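Local coordinates for proto-oncogene vav (Homo sapiens, PDB 6NEW), which probably acts as a guanine nucleotide exchange factor for Rho-family GTPases such as Rac, through a DH-PH-C1 module, at residues A[256-261]-A[329-334]; A[47-52]-A[98-103]; A[220-225]-A[383-388]; A[233-238]-A[285-290]. One frame throughout, in Å; residues are numbered along the deposited sequence.

Contact 1: residues A[256-261]-A[329-334]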
loop_
_atom_site.group_PDB
_atom_site.type_symbol
_atom_site.label_atom_id
_atom_site.label_comp_id
_atom_site.label_asym_id
_atom_site.label_seq_id
_atom_site.Cartn_x
_atom_site.Cartn_y
_atom_site.Cartn_z
ATOM N N LYS A 256 26.256 5.345 18.992
ATOM C CA LYS A 256 27.238 4.799 19.930
ATOM C C LYS A 256 26.448 4.092 21.012
ATOM O O LYS A 256 25.316 4.484 21.321
ATOM C CB LYS A 256 28.156 5.891 20.498
ATOM C CG LYS A 256 29.197 6.388 19.491
ATOM C CD LYS A 256 29.995 7.543 20.044
ATOM C CE LYS A 256 30.911 8.185 19.026
ATOM N NZ LYS A 256 32.308 7.711 19.170
ATOM N N ILE A 257 27.004 3.019 21.559
ATOM C CA ILE A 257 26.246 2.210 22.505
ATOM C C ILE A 257 27.083 1.607 23.633
ATOM O O ILE A 257 28.237 1.225 23.438
ATOM C CB ILE A 257 25.477 1.112 21.681
ATOM C CG1 ILE A 257 24.499 0.283 22.545
ATOM C CG2 ILE A 257 26.445 0.215 20.904
ATOM C CD1 ILE A 257 23.436 -0.423 21.756
ATOM N N THR A 258 26.457 1.501 24.815
ATOM C CA THR A 258 27.012 0.829 25.982
ATOM C C THR A 258 25.955 -0.161 26.484
ATOM O O THR A 258 24.770 0.012 26.206
ATOM C CB THR A 258 27.475 1.813 27.093
ATOM O OG1 THR A 258 26.357 2.254 27.855
ATOM C CG2 THR A 258 28.281 3.019 26.564
ATOM N N SER A 259 26.388 -1.203 27.191
ATOM C CA SER A 259 25.518 -2.199 27.799
ATOM C C SER A 259 25.957 -2.362 29.278
ATOM O O SER A 259 27.061 -1.918 29.610
ATOM C CB SER A 259 25.620 -3.519 27.041
ATOM O OG SER A 259 26.818 -4.207 27.358
ATOM N N VAL A 260 25.132 -3.014 30.142
ATOM C CA VAL A 260 25.464 -3.266 31.559
ATOM C C VAL A 260 26.918 -3.791 31.713
ATOM O O VAL A 260 27.654 -3.301 32.568
ATOM C CB VAL A 260 24.403 -4.176 32.268
ATOM C CG1 VAL A 260 24.897 -4.725 33.603
ATOM C CG2 VAL A 260 23.081 -3.441 32.454
ATOM N N GLU A 261 27.334 -4.703 30.812
ATOM C CA GLU A 261 28.646 -5.356 30.786
ATOM C C GLU A 261 29.747 -4.585 30.037
ATOM O O GLU A 261 30.886 -4.592 30.498
ATOM C CB GLU A 261 28.530 -6.782 30.235
ATOM C CG GLU A 261 27.473 -7.647 30.923
ATOM C CD GLU A 261 26.086 -7.646 30.298
ATOM O OE1 GLU A 261 25.988 -7.631 29.048
ATOM O OE2 GLU A 261 25.094 -7.693 31.062
ATOM N N GLU A 329 22.459 1.930 26.464
ATOM C CA GLU A 329 22.499 3.397 26.462
ATOM C C GLU A 329 22.789 3.745 25.016
ATOM O O GLU A 329 23.767 3.254 24.455
ATOM C CB GLU A 329 23.622 3.955 27.351
ATOM C CG GLU A 329 23.487 3.690 28.843
ATOM C CD GLU A 329 24.426 4.550 29.673
ATOM O OE1 GLU A 329 25.554 4.819 29.200
ATOM O OE2 GLU A 329 24.042 4.951 30.796
ATOM N N LEU A 330 21.909 4.523 24.401
ATOM C CA LEU A 330 21.998 4.822 22.989
ATOM C C LEU A 330 22.352 6.269 22.816
ATOM O O LEU A 330 21.591 7.148 23.238
ATOM C CB LEU A 330 20.655 4.453 22.287
ATOM C CG LEU A 330 20.464 3.026 21.702
ATOM C CD1 LEU A 330 20.847 1.947 22.662
ATOM C CD2 LEU A 330 19.033 2.791 21.331
ATOM N N PHE A 331 23.521 6.522 22.202
ATOM C CA PHE A 331 24.014 7.891 22.001
ATOM C C PHE A 331 23.959 8.299 20.540
ATOM O O PHE A 331 24.480 7.592 19.674
ATOM C CB PHE A 331 25.440 8.075 22.549
ATOM C CG PHE A 331 25.606 7.811 24.022
ATOM C CD1 PHE A 331 25.861 6.522 24.491
ATOM C CD2 PHE A 331 25.584 8.861 24.939
ATOM C CE1 PHE A 331 26.030 6.282 25.855
ATOM C CE2 PHE A 331 25.757 8.625 26.303
ATOM C CZ PHE A 331 25.964 7.337 26.755
ATOM N N PHE A 332 23.337 9.447 20.291
ATOM C CA PHE A 332 23.186 10.036 18.965
ATOM C C PHE A 332 24.036 11.318 18.873
ATOM O O PHE A 332 24.300 11.948 19.910
ATOM C CB PHE A 332 21.694 10.266 18.639
ATOM C CG PHE A 332 20.986 8.934 18.679
ATOM C CD1 PHE A 332 21.064 8.056 17.603
ATOM C CD2 PHE A 332 20.354 8.495 19.845
ATOM C CE1 PHE A 332 20.499 6.790 17.682
ATOM C CE2 PHE A 332 19.821 7.222 19.926
ATOM C CZ PHE A 332 19.865 6.386 18.834
ATOM N N LYS A 333 24.516 11.653 17.656
ATOM C CA LYS A 333 25.377 12.815 17.448
ATOM C C LYS A 333 24.679 14.123 17.800
ATOM O O LYS A 333 25.289 14.954 18.466
ATOM C CB LYS A 333 25.995 12.846 16.042
ATOM C CG LYS A 333 27.389 13.460 16.042
ATOM C CD LYS A 333 27.968 13.621 14.655
ATOM C CE LYS A 333 29.442 13.936 14.755
ATOM N NZ LYS A 333 29.918 14.754 13.609
ATOM N N THR A 334 23.393 14.266 17.445
ATOM C CA THR A 334 22.595 15.462 17.733
ATOM C C THR A 334 21.350 15.164 18.572
ATOM O O THR A 334 20.982 14.000 18.758
ATOM C CB THR A 334 22.172 16.173 16.439
ATOM O OG1 THR A 334 21.259 15.355 15.706
ATOM C CG2 THR A 334 23.354 16.587 15.574
#
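Strands 256-258 and 329-332 run antiparallel in the PH-domain sheet, their axes 4.9 Å apart at 162°. K256 faces F331 in a hydrogen-bonded pair, with K256 N to F331 O at 2.9 Å and F331 N to K256 O also at 2.9 Å. T258 and E329 form the next such pair, with T258 N to E329 O at 3.2 Å. Between them I257 and L330 make a non-hydrogen-bonded pair.

I257 and L330 point to one face of the sheet. Their side chains lie side by side, and I257 CD1 meets L330 CD1 at 3.6 Å. F345 of helix 335-352, the C-terminal helix of the PH domain, also packs on L330 in the core.

K256, T258, E329 and F331 share the other face. K256 touches F331 through CB, while its NZ goes to D267. The F331 ring takes K256 O at its edge, and K265 makes a cation-pi contact with it. T258 CG2 reaches F331 CE1 at 4.0 Å. The T258 hydroxyl sits between its own backbone N and carbonyl carbon (chi1 80°), which turns it to E329. T258 OG1 donates to E329 OE1 at 3.0 Å, approaching from above the carboxylate plane, 38° out of it.

Contact 2: residues A[47-52]-A[98-103]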
loop_
_atom_site.group_PDB
_atom_site.type_symbol
_atom_site.label_atom_id
_atom_site.label_comp_id
_atom_site.label_asym_id
_atom_site.label_seq_id
_atom_site.Cartn_x
_atom_site.Cartn_y
_atom_site.Cartn_z
ATOM N N GLU A 47 -21.595 11.156 -16.620
ATOM C CA GLU A 47 -20.130 11.140 -16.539
ATOM C C GLU A 47 -19.639 9.751 -16.143
ATOM O O GLU A 47 -18.757 9.226 -16.809
ATOM C CB GLU A 47 -19.596 12.205 -15.569
ATOM C CG GLU A 47 -18.197 12.673 -15.943
ATOM C CD GLU A 47 -17.450 13.473 -14.890
ATOM O OE1 GLU A 47 -18.064 14.363 -14.257
ATOM O OE2 GLU A 47 -16.230 13.239 -14.731
ATOM N N ILE A 48 -20.256 9.136 -15.117
ATOM C CA ILE A 48 -19.939 7.782 -14.644
ATOM C C ILE A 48 -20.023 6.769 -15.794
ATOM O O ILE A 48 -19.102 5.966 -15.969
ATOM C CB ILE A 48 -20.816 7.386 -13.413
ATOM C CG1 ILE A 48 -20.339 8.128 -12.142
ATOM C CG2 ILE A 48 -20.826 5.871 -13.183
ATOM C CD1 ILE A 48 -21.354 8.224 -11.005
ATOM N N GLN A 49 -21.096 6.850 -16.602
ATOM C CA GLN A 49 -21.331 5.963 -17.740
ATOM C C GLN A 49 -20.371 6.212 -18.902
ATOM O O GLN A 49 -19.744 5.270 -19.378
ATOM C CB GLN A 49 -22.781 6.068 -18.215
ATOM C CG GLN A 49 -23.200 4.907 -19.117
ATOM C CD GLN A 49 -24.571 5.070 -19.730
ATOM O OE1 GLN A 49 -25.412 5.851 -19.271
ATOM N NE2 GLN A 49 -24.835 4.303 -20.769
ATOM N N GLN A 50 -20.276 7.466 -19.364
ATOM C CA GLN A 50 -19.428 7.851 -20.491
ATOM C C GLN A 50 -17.941 7.607 -20.226
ATOM O O GLN A 50 -17.240 7.151 -21.137
ATOM C CB GLN A 50 -19.708 9.299 -20.939
ATOM C CG GLN A 50 -21.054 9.448 -21.659
ATOM C CD GLN A 50 -21.576 10.866 -21.783
ATOM O OE1 GLN A 50 -20.832 11.856 -21.721
ATOM N NE2 GLN A 50 -22.884 10.989 -21.982
ATOM N N THR A 51 -17.463 7.876 -18.993
ATOM C CA THR A 51 -16.055 7.639 -18.643
ATOM C C THR A 51 -15.761 6.141 -18.594
ATOM O O THR A 51 -14.686 5.739 -19.022
ATOM C CB THR A 51 -15.609 8.391 -17.389
ATOM O OG1 THR A 51 -16.407 7.988 -16.277
ATOM C CG2 THR A 51 -15.614 9.910 -17.571
ATOM N N GLU A 52 -16.729 5.319 -18.135
ATOM C CA GLU A 52 -16.592 3.864 -18.096
ATOM C C GLU A 52 -16.576 3.278 -19.502
ATOM O O GLU A 52 -15.855 2.305 -19.731
ATOM C CB GLU A 52 -17.686 3.205 -17.247
ATOM C CG GLU A 52 -17.404 1.746 -16.891
ATOM C CD GLU A 52 -16.128 1.462 -16.109
ATOM O OE1 GLU A 52 -15.760 2.286 -15.239
ATOM O OE2 GLU A 52 -15.508 0.400 -16.348
ATOM N N LYS A 98 -21.650 -3.461 -18.527
ATOM C CA LYS A 98 -22.944 -4.052 -18.870
ATOM C C LYS A 98 -23.923 -3.997 -17.702
ATOM O O LYS A 98 -25.055 -3.541 -17.886
ATOM C CB LYS A 98 -22.784 -5.495 -19.383
ATOM N N GLU A 99 -23.483 -4.427 -16.502
ATOM C CA GLU A 99 -24.293 -4.440 -15.277
ATOM C C GLU A 99 -24.592 -3.034 -14.776
ATOM O O GLU A 99 -25.594 -2.837 -14.084
ATOM C CB GLU A 99 -23.624 -5.273 -14.174
ATOM C CG GLU A 99 -23.628 -6.764 -14.457
ATOM C CD GLU A 99 -23.276 -7.635 -13.268
ATOM O OE1 GLU A 99 -24.064 -7.660 -12.294
ATOM O OE2 GLU A 99 -22.234 -8.324 -13.328
ATOM N N MET A 100 -23.720 -2.057 -15.124
ATOM C CA MET A 100 -23.886 -0.644 -14.776
ATOM C C MET A 100 -24.951 -0.050 -15.698
ATOM O O MET A 100 -25.855 0.622 -15.205
ATOM C CB MET A 100 -22.559 0.128 -14.908
ATOM C CG MET A 100 -22.677 1.609 -14.567
ATOM S SD MET A 100 -21.270 2.628 -15.070
ATOM C CE MET A 100 -21.299 2.363 -16.776
ATOM N N LYS A 101 -24.855 -0.327 -17.025
ATOM C CA LYS A 101 -25.814 0.125 -18.039
ATOM C C LYS A 101 -27.232 -0.378 -17.709
ATOM O O LYS A 101 -28.186 0.391 -17.826
ATOM C CB LYS A 101 -25.378 -0.314 -19.450
ATOM C CG LYS A 101 -24.368 0.625 -20.098
ATOM C CD LYS A 101 -24.006 0.149 -21.489
ATOM C CE LYS A 101 -23.001 1.039 -22.174
ATOM N NZ LYS A 101 -22.379 0.358 -23.344
ATOM N N GLU A 102 -27.350 -1.645 -17.243
ATOM C CA GLU A 102 -28.610 -2.262 -16.817
ATOM C C GLU A 102 -29.153 -1.557 -15.573
ATOM O O GLU A 102 -30.358 -1.325 -15.488
ATOM C CB GLU A 102 -28.431 -3.764 -16.538
ATOM C CG GLU A 102 -28.321 -4.622 -17.791
ATOM C CD GLU A 102 -27.418 -5.841 -17.692
ATOM O OE1 GLU A 102 -27.330 -6.439 -16.595
ATOM O OE2 GLU A 102 -26.810 -6.210 -18.723
ATOM N N ALA A 103 -28.267 -1.212 -14.616
ATOM C CA ALA A 103 -28.643 -0.506 -13.387
ATOM C C ALA A 103 -29.086 0.938 -13.685
ATOM O O ALA A 103 -30.036 1.416 -13.066
ATOM C CB ALA A 103 -27.488 -0.511 -12.406
#
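M100 of helix 86-105 carries this contact, reaching across to I48, Q49 and E52 of helix 37-71. The two segments run roughly antiparallel, at 154°. Their axes come no closer than 10.8 Å, so long side chains bridge the gap.

The CB of M100 points toward 47-52. CG lies anti to the backbone N (chi1 180°), and the next torsion is also extended, so the chain goes straight out through CB and CG. SD is the first atom to meet the other helix, touching I48 CG2 at 3.8 Å. The chain then bends at its last torsion (chi3 60°). That bend lays CE against the bases of Q49 and E52. CE meets Q49 CA at 3.7 Å and E52 CB at 3.7 Å, with Q49 CG a little farther, at 3.9 Å. The methyl group thus rests on aliphatic carbons of two polar residues.

Q49 adds a second contact nearer the surface. Its extended chain crosses K101 at about a right angle, and Q49 NE2 lies 3.8 Å from K101 CG. This is packing against the lysine's aliphatic part. Q49 NE2 also has a weak hydrogen bond to E53.

E52 offers only its CB and CG to M100. Its buried carboxylate is held by H93, R178 and Y182, with a salt bridge to R178. L185 and L189 of helix 182-191 pack on I48. The arrangement is antiparallel helix packing within the all-helical DH (RhoGEF) domain.

Contact 3: residues A[220-225]-A[383-388]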
loop_
_atom_site.group_PDB
_atom_site.type_symbol
_atom_site.label_atom_id
_atom_site.label_comp_id
_atom_site.label_asym_id
_atom_site.label_seq_id
_atom_site.Cartn_x
_atom_site.Cartn_y
_atom_site.Cartn_z
ATOM N N LYS A 220 1.091 -0.362 -3.219
ATOM C CA LYS A 220 2.228 0.372 -3.789
ATOM C C LYS A 220 3.252 0.676 -2.678
ATOM O O LYS A 220 4.431 0.348 -2.839
ATOM C CB LYS A 220 1.719 1.657 -4.464
ATOM C CG LYS A 220 2.756 2.393 -5.308
ATOM C CD LYS A 220 2.197 3.730 -5.827
ATOM C CE LYS A 220 3.132 4.438 -6.784
ATOM N NZ LYS A 220 4.322 5.015 -6.100
ATOM N N ARG A 221 2.749 1.133 -1.546
ATOM C CA ARG A 221 3.529 1.461 -0.392
ATOM C C ARG A 221 4.267 0.290 0.204
ATOM O O ARG A 221 5.350 0.451 0.632
ATOM C CB ARG A 221 2.643 2.102 0.640
ATOM C CG ARG A 221 2.917 3.561 0.835
ATOM C CD ARG A 221 1.917 4.223 1.752
ATOM N NE ARG A 221 1.417 5.455 1.157
ATOM C CZ ARG A 221 0.129 5.791 1.127
ATOM N NH1 ARG A 221 -0.260 6.920 0.563
ATOM N NH2 ARG A 221 -0.774 4.989 1.659
ATOM N N ASP A 222 3.653 -0.883 0.207
ATOM C CA ASP A 222 4.233 -2.124 0.731
ATOM C C ASP A 222 5.342 -2.699 -0.136
ATOM O O ASP A 222 6.328 -3.216 0.405
ATOM C CB ASP A 222 3.161 -3.172 1.008
ATOM C CG ASP A 222 2.340 -2.939 2.257
ATOM O OD1 ASP A 222 2.582 -1.924 2.954
ATOM O OD2 ASP A 222 1.478 -3.784 2.558
ATOM N N ASN A 223 5.201 -2.626 -1.470
ATOM C CA ASN A 223 6.262 -3.107 -2.356
ATOM C C ASN A 223 7.529 -2.276 -2.230
ATOM O O ASN A 223 8.612 -2.843 -2.222
ATOM C CB ASN A 223 5.802 -3.190 -3.794
ATOM C CG ASN A 223 4.804 -4.280 -4.076
ATOM O OD1 ASN A 223 4.662 -5.278 -3.349
ATOM N ND2 ASN A 223 4.121 -4.123 -5.171
ATOM N N GLU A 224 7.398 -0.975 -2.004
ATOM C CA GLU A 224 8.562 -0.107 -1.755
ATOM C C GLU A 224 9.264 -0.547 -0.465
ATOM O O GLU A 224 10.508 -0.577 -0.434
ATOM C CB GLU A 224 8.123 1.341 -1.561
ATOM C CG GLU A 224 7.576 1.997 -2.813
ATOM C CD GLU A 224 6.599 3.122 -2.538
ATOM O OE1 GLU A 224 6.813 3.824 -1.524
ATOM O OE2 GLU A 224 5.633 3.307 -3.318
ATOM N N THR A 225 8.449 -0.860 0.604
ATOM C CA THR A 225 8.917 -1.336 1.912
ATOM C C THR A 225 9.652 -2.654 1.734
ATOM O O THR A 225 10.764 -2.790 2.233
ATOM C CB THR A 225 7.752 -1.433 2.907
ATOM O OG1 THR A 225 7.179 -0.142 3.112
ATOM C CG2 THR A 225 8.160 -1.991 4.239
ATOM N N ARG A 383 -5.699 -3.571 4.366
ATOM C CA ARG A 383 -4.962 -2.970 3.254
ATOM C C ARG A 383 -3.486 -3.293 3.136
ATOM O O ARG A 383 -2.732 -3.114 4.088
ATOM C CB ARG A 383 -5.118 -1.449 3.307
ATOM C CG ARG A 383 -6.521 -0.978 3.034
ATOM C CD ARG A 383 -6.946 0.017 4.070
ATOM N NE ARG A 383 -8.399 0.136 4.128
ATOM C CZ ARG A 383 -9.048 0.747 5.109
ATOM N NH1 ARG A 383 -8.383 1.306 6.109
ATOM N NH2 ARG A 383 -10.374 0.807 5.094
ATOM N N GLY A 384 -3.084 -3.660 1.922
ATOM C CA GLY A 384 -1.704 -3.952 1.584
ATOM C C GLY A 384 -1.388 -5.416 1.410
ATOM O O GLY A 384 -2.285 -6.259 1.330
ATOM N N THR A 385 -0.096 -5.721 1.356
ATOM C CA THR A 385 0.411 -7.077 1.137
ATOM C C THR A 385 1.263 -7.549 2.307
ATOM O O THR A 385 1.636 -8.716 2.349
ATOM C CB THR A 385 1.259 -7.102 -0.159
ATOM O OG1 THR A 385 2.320 -6.153 -0.053
ATOM C CG2 THR A 385 0.436 -6.802 -1.420
ATOM N N PHE A 386 1.566 -6.650 3.252
ATOM C CA PHE A 386 2.475 -6.942 4.342
ATOM C C PHE A 386 2.004 -6.317 5.644
ATOM O O PHE A 386 1.742 -5.128 5.649
ATOM C CB PHE A 386 3.826 -6.346 3.911
ATOM C CG PHE A 386 5.013 -6.509 4.813
ATOM C CD1 PHE A 386 5.576 -7.759 5.021
ATOM C CD2 PHE A 386 5.646 -5.395 5.359
ATOM C CE1 PHE A 386 6.708 -7.904 5.828
ATOM C CE2 PHE A 386 6.781 -5.537 6.161
ATOM C CZ PHE A 386 7.307 -6.790 6.388
ATOM N N TYR A 387 1.908 -7.100 6.752
ATOM C CA TYR A 387 1.520 -6.637 8.111
ATOM C C TYR A 387 0.506 -5.501 8.050
ATOM O O TYR A 387 0.761 -4.383 8.482
ATOM C CB TYR A 387 2.770 -6.229 8.938
ATOM C CG TYR A 387 3.509 -7.405 9.546
ATOM C CD1 TYR A 387 2.937 -8.161 10.572
ATOM C CD2 TYR A 387 4.793 -7.742 9.125
ATOM C CE1 TYR A 387 3.611 -9.239 11.138
ATOM C CE2 TYR A 387 5.499 -8.793 9.717
ATOM C CZ TYR A 387 4.891 -9.552 10.710
ATOM O OH TYR A 387 5.550 -10.589 11.312
ATOM N N GLN A 388 -0.621 -5.802 7.412
ATOM C CA GLN A 388 -1.790 -4.956 7.148
ATOM C C GLN A 388 -2.549 -4.674 8.414
ATOM O O GLN A 388 -3.307 -3.698 8.455
ATOM C CB GLN A 388 -2.746 -5.694 6.190
ATOM C CG GLN A 388 -2.093 -6.186 4.910
ATOM C CD GLN A 388 -1.679 -7.616 4.958
ATOM O OE1 GLN A 388 -1.294 -8.153 6.015
ATOM N NE2 GLN A 388 -1.743 -8.255 3.789
#
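The backbone amides of T385 and F386 both donate to the carboxylate of D222, holding loop 383-388 against helix 196-235. One carboxylate oxygen takes both hydrogen bonds. T385 N donates to D222 OD2 at 2.8 Å, on the anti lone pair. F386 N donates to the same oxygen at 3.0 Å, but from above the carboxylate plane, 40° out of it. The D222 CG lies anti to the carbonyl carbon (chi1 -76°), and this sends the carboxylate from the helix to the loop. The buried D222 OD2 is therefore gripped by two successive amides. The other oxygen, OD1, has a long, weak ion pair with R248. Within the loop, Q388 NE2 donates to G384 O at 3.2 Å. G384 O lies nearly in the Q388 amide plane, but NE2 comes to it from above the G384 carbonyl plane.

Van der Waals contacts surround these bonds. G384 CA lies 3.3 Å from D222 OD2. The glycine backbone takes a conformation in which a CB would strike both this oxygen and the preceding carbonyl. T385 OG1 rests 3.3 Å from D222 CB. F386 CB lies 3.7 Å from D222 OD2. T225 CG2 approaches the F386 ring obliquely, 4.3 Å from F386 CE2. L226, A244 and R248 also touch F386.

Charge pairing adds to the interface. Farther back along the same helix, D211 forms a salt bridge with R383. The contact is a docking of a loop of the zinc-binding C1 domain onto the helix 196-235 that leads from the DH domain toward the PH domain.

Contact 4: residues A[233-238]-A[285-290]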
loop_
_atom_site.group_PDB
_atom_site.type_symbol
_atom_site.label_atom_id
_atom_site.label_comp_id
_atom_site.label_asym_id
_atom_site.label_seq_id
_atom_site.Cartn_x
_atom_site.Cartn_y
_atom_site.Cartn_z
ATOM N N GLN A 233 18.563 -6.684 3.597
ATOM C CA GLN A 233 18.892 -8.107 3.660
ATOM C C GLN A 233 20.246 -8.350 3.054
ATOM O O GLN A 233 21.043 -8.962 3.722
ATOM C CB GLN A 233 17.849 -9.004 2.984
ATOM C CG GLN A 233 18.000 -10.463 3.426
ATOM C CD GLN A 233 17.324 -10.704 4.746
ATOM O OE1 GLN A 233 16.169 -10.307 4.951
ATOM N NE2 GLN A 233 18.024 -11.373 5.662
ATOM N N LEU A 234 20.535 -7.790 1.859
ATOM C CA LEU A 234 21.824 -7.918 1.153
ATOM C C LEU A 234 22.996 -7.284 1.874
ATOM O O LEU A 234 24.080 -7.860 1.908
ATOM C CB LEU A 234 21.736 -7.316 -0.265
ATOM C CG LEU A 234 20.911 -8.078 -1.281
ATOM C CD1 LEU A 234 20.671 -7.245 -2.510
ATOM C CD2 LEU A 234 21.548 -9.410 -1.631
ATOM N N SER A 235 22.791 -6.070 2.388
ATOM C CA SER A 235 23.819 -5.307 3.072
ATOM C C SER A 235 24.207 -5.873 4.447
ATOM O O SER A 235 25.325 -5.608 4.882
ATOM C CB SER A 235 23.422 -3.836 3.165
ATOM O OG SER A 235 22.416 -3.633 4.143
ATOM N N ILE A 236 23.325 -6.663 5.110
ATOM C CA ILE A 236 23.614 -7.216 6.437
ATOM C C ILE A 236 24.203 -8.646 6.367
ATOM O O ILE A 236 23.660 -9.534 5.731
ATOM C CB ILE A 236 22.414 -7.109 7.436
ATOM C CG1 ILE A 236 21.951 -5.644 7.590
ATOM C CG2 ILE A 236 22.764 -7.703 8.830
ATOM C CD1 ILE A 236 20.514 -5.506 7.996
ATOM N N GLU A 237 25.290 -8.851 7.107
ATOM C CA GLU A 237 26.035 -10.093 7.229
ATOM C C GLU A 237 25.783 -10.772 8.563
ATOM O O GLU A 237 25.658 -10.099 9.592
ATOM C CB GLU A 237 27.518 -9.768 7.144
ATOM C CG GLU A 237 28.096 -9.851 5.749
ATOM C CD GLU A 237 29.609 -9.960 5.780
ATOM O OE1 GLU A 237 30.166 -10.020 6.898
ATOM O OE2 GLU A 237 30.242 -9.950 4.699
ATOM N N ASN A 238 25.754 -12.118 8.537
ATOM C CA ASN A 238 25.550 -13.028 9.672
ATOM C C ASN A 238 24.162 -12.883 10.303
ATOM O O ASN A 238 23.940 -13.238 11.475
ATOM C CB ASN A 238 26.680 -12.962 10.722
ATOM C CG ASN A 238 27.949 -13.708 10.347
ATOM O OD1 ASN A 238 28.105 -14.271 9.251
ATOM N ND2 ASN A 238 28.902 -13.720 11.267
ATOM N N ASP A 285 32.238 -3.362 3.247
ATOM C CA ASP A 285 31.116 -3.099 2.329
ATOM C C ASP A 285 29.767 -3.412 2.976
ATOM O O ASP A 285 28.740 -2.842 2.580
ATOM C CB ASP A 285 31.251 -3.953 1.054
ATOM N N SER A 286 29.781 -4.386 3.913
ATOM C CA SER A 286 28.645 -4.940 4.652
ATOM C C SER A 286 28.598 -4.538 6.152
ATOM O O SER A 286 29.611 -4.140 6.738
ATOM C CB SER A 286 28.651 -6.462 4.531
ATOM O OG SER A 286 29.827 -7.006 5.111
ATOM N N TYR A 287 27.399 -4.665 6.759
ATOM C CA TYR A 287 27.145 -4.418 8.175
ATOM C C TYR A 287 27.114 -5.792 8.823
ATOM O O TYR A 287 26.374 -6.656 8.367
ATOM C CB TYR A 287 25.791 -3.708 8.371
ATOM C CG TYR A 287 25.632 -2.400 7.620
ATOM C CD1 TYR A 287 26.044 -1.196 8.185
ATOM C CD2 TYR A 287 24.967 -2.350 6.400
ATOM C CE1 TYR A 287 25.881 0.014 7.510
ATOM C CE2 TYR A 287 24.781 -1.142 5.723
ATOM C CZ TYR A 287 25.253 0.037 6.278
ATOM O OH TYR A 287 25.075 1.239 5.627
ATOM N N ASP A 288 27.953 -6.024 9.832
ATOM C CA ASP A 288 27.989 -7.316 10.503
ATOM C C ASP A 288 27.151 -7.283 11.781
ATOM O O ASP A 288 27.414 -6.480 12.665
ATOM C CB ASP A 288 29.430 -7.793 10.758
ATOM C CG ASP A 288 29.498 -9.273 11.104
ATOM O OD1 ASP A 288 29.388 -10.110 10.172
ATOM O OD2 ASP A 288 29.624 -9.598 12.305
ATOM N N LEU A 289 26.120 -8.135 11.852
ATOM C CA LEU A 289 25.206 -8.218 12.991
ATOM C C LEU A 289 25.912 -8.693 14.259
ATOM O O LEU A 289 26.501 -9.774 14.271
ATOM C CB LEU A 289 23.950 -9.058 12.664
ATOM C CG LEU A 289 22.902 -9.167 13.781
ATOM C CD1 LEU A 289 22.132 -7.874 13.955
ATOM C CD2 LEU A 289 21.965 -10.325 13.545
ATOM N N LYS A 290 25.881 -7.845 15.310
ATOM C CA LYS A 290 26.542 -8.078 16.600
ATOM C C LYS A 290 25.528 -8.355 17.691
ATOM O O LYS A 290 25.741 -9.236 18.525
ATOM C CB LYS A 290 27.415 -6.863 16.997
ATOM C CG LYS A 290 28.506 -6.471 15.979
ATOM C CD LYS A 290 29.858 -7.144 16.252
ATOM C CE LYS A 290 30.053 -8.418 15.457
ATOM N NZ LYS A 290 31.266 -9.165 15.878
#
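The Y287 ring meets S235 at its edge. S235 CB lies in the ring plane, and S235 OG is 3.6 Å from Y287 CD2. That hydroxyl is hydrogen-bonded to F232 O. The same edge of the ring faces S235 O. F271 meets this ring edge-to-face, and Y269 meets it with the planes at about 35°. The carboxylates of E237 and D288 are turned 86° against each other. Their nearest oxygens, E237 OE1 and D288 OD1, are 3.4 Å apart. R283 forms salt bridges with both and probably offsets their repulsion. The N238 amide is tilted 65° to the D288 carboxylate, with N238 ND2 3.8 Å from D288 OD1.

The backbone is a short parallel ladder. Y287 N donates to S235 O at 3.0 Å, E237 N to Y287 O at 2.8 Å, and L289 N to E237 O at 3.0 Å. The last two run nearly straight on to their carbonyls. Helix 196-235 ends at S235, and the chain turns at once into strand 236-237. That strand adds an outer, parallel edge to the otherwise antiparallel PH-domain sheet, joining the end of the long DH helix to strand 286-294.

I236 and Y287 share one face of this sheet. I236 CG2 also reaches L289 CB, at 4.2 Å. E237 and D288 lie on the other face. The extended E237 chain runs past S286, and E237 OE2 lies 3.0 Å from S286 OG.

Contacts 1 and 4 lie in the same PH-domain sheet, with centres about 20 Å apart and nearest atoms about 8 Å apart. Contact 4 adds the outer strand 236-237, and contact 1 pairs two strands farther in. Contacts 3 and 4 both use helix 196-235: contact 3 docks the C1 domain partway along it, and contact 4 fixes its end to the PH domain. Their centres are about 24 Å apart. Contact 2 lies in the DH domain, about 62 Å from contact 1 between centres, across the centre of the chain. Contact 3 is near that centre, and the G384 position of its loop is about 14 Å from a bound zinc ion.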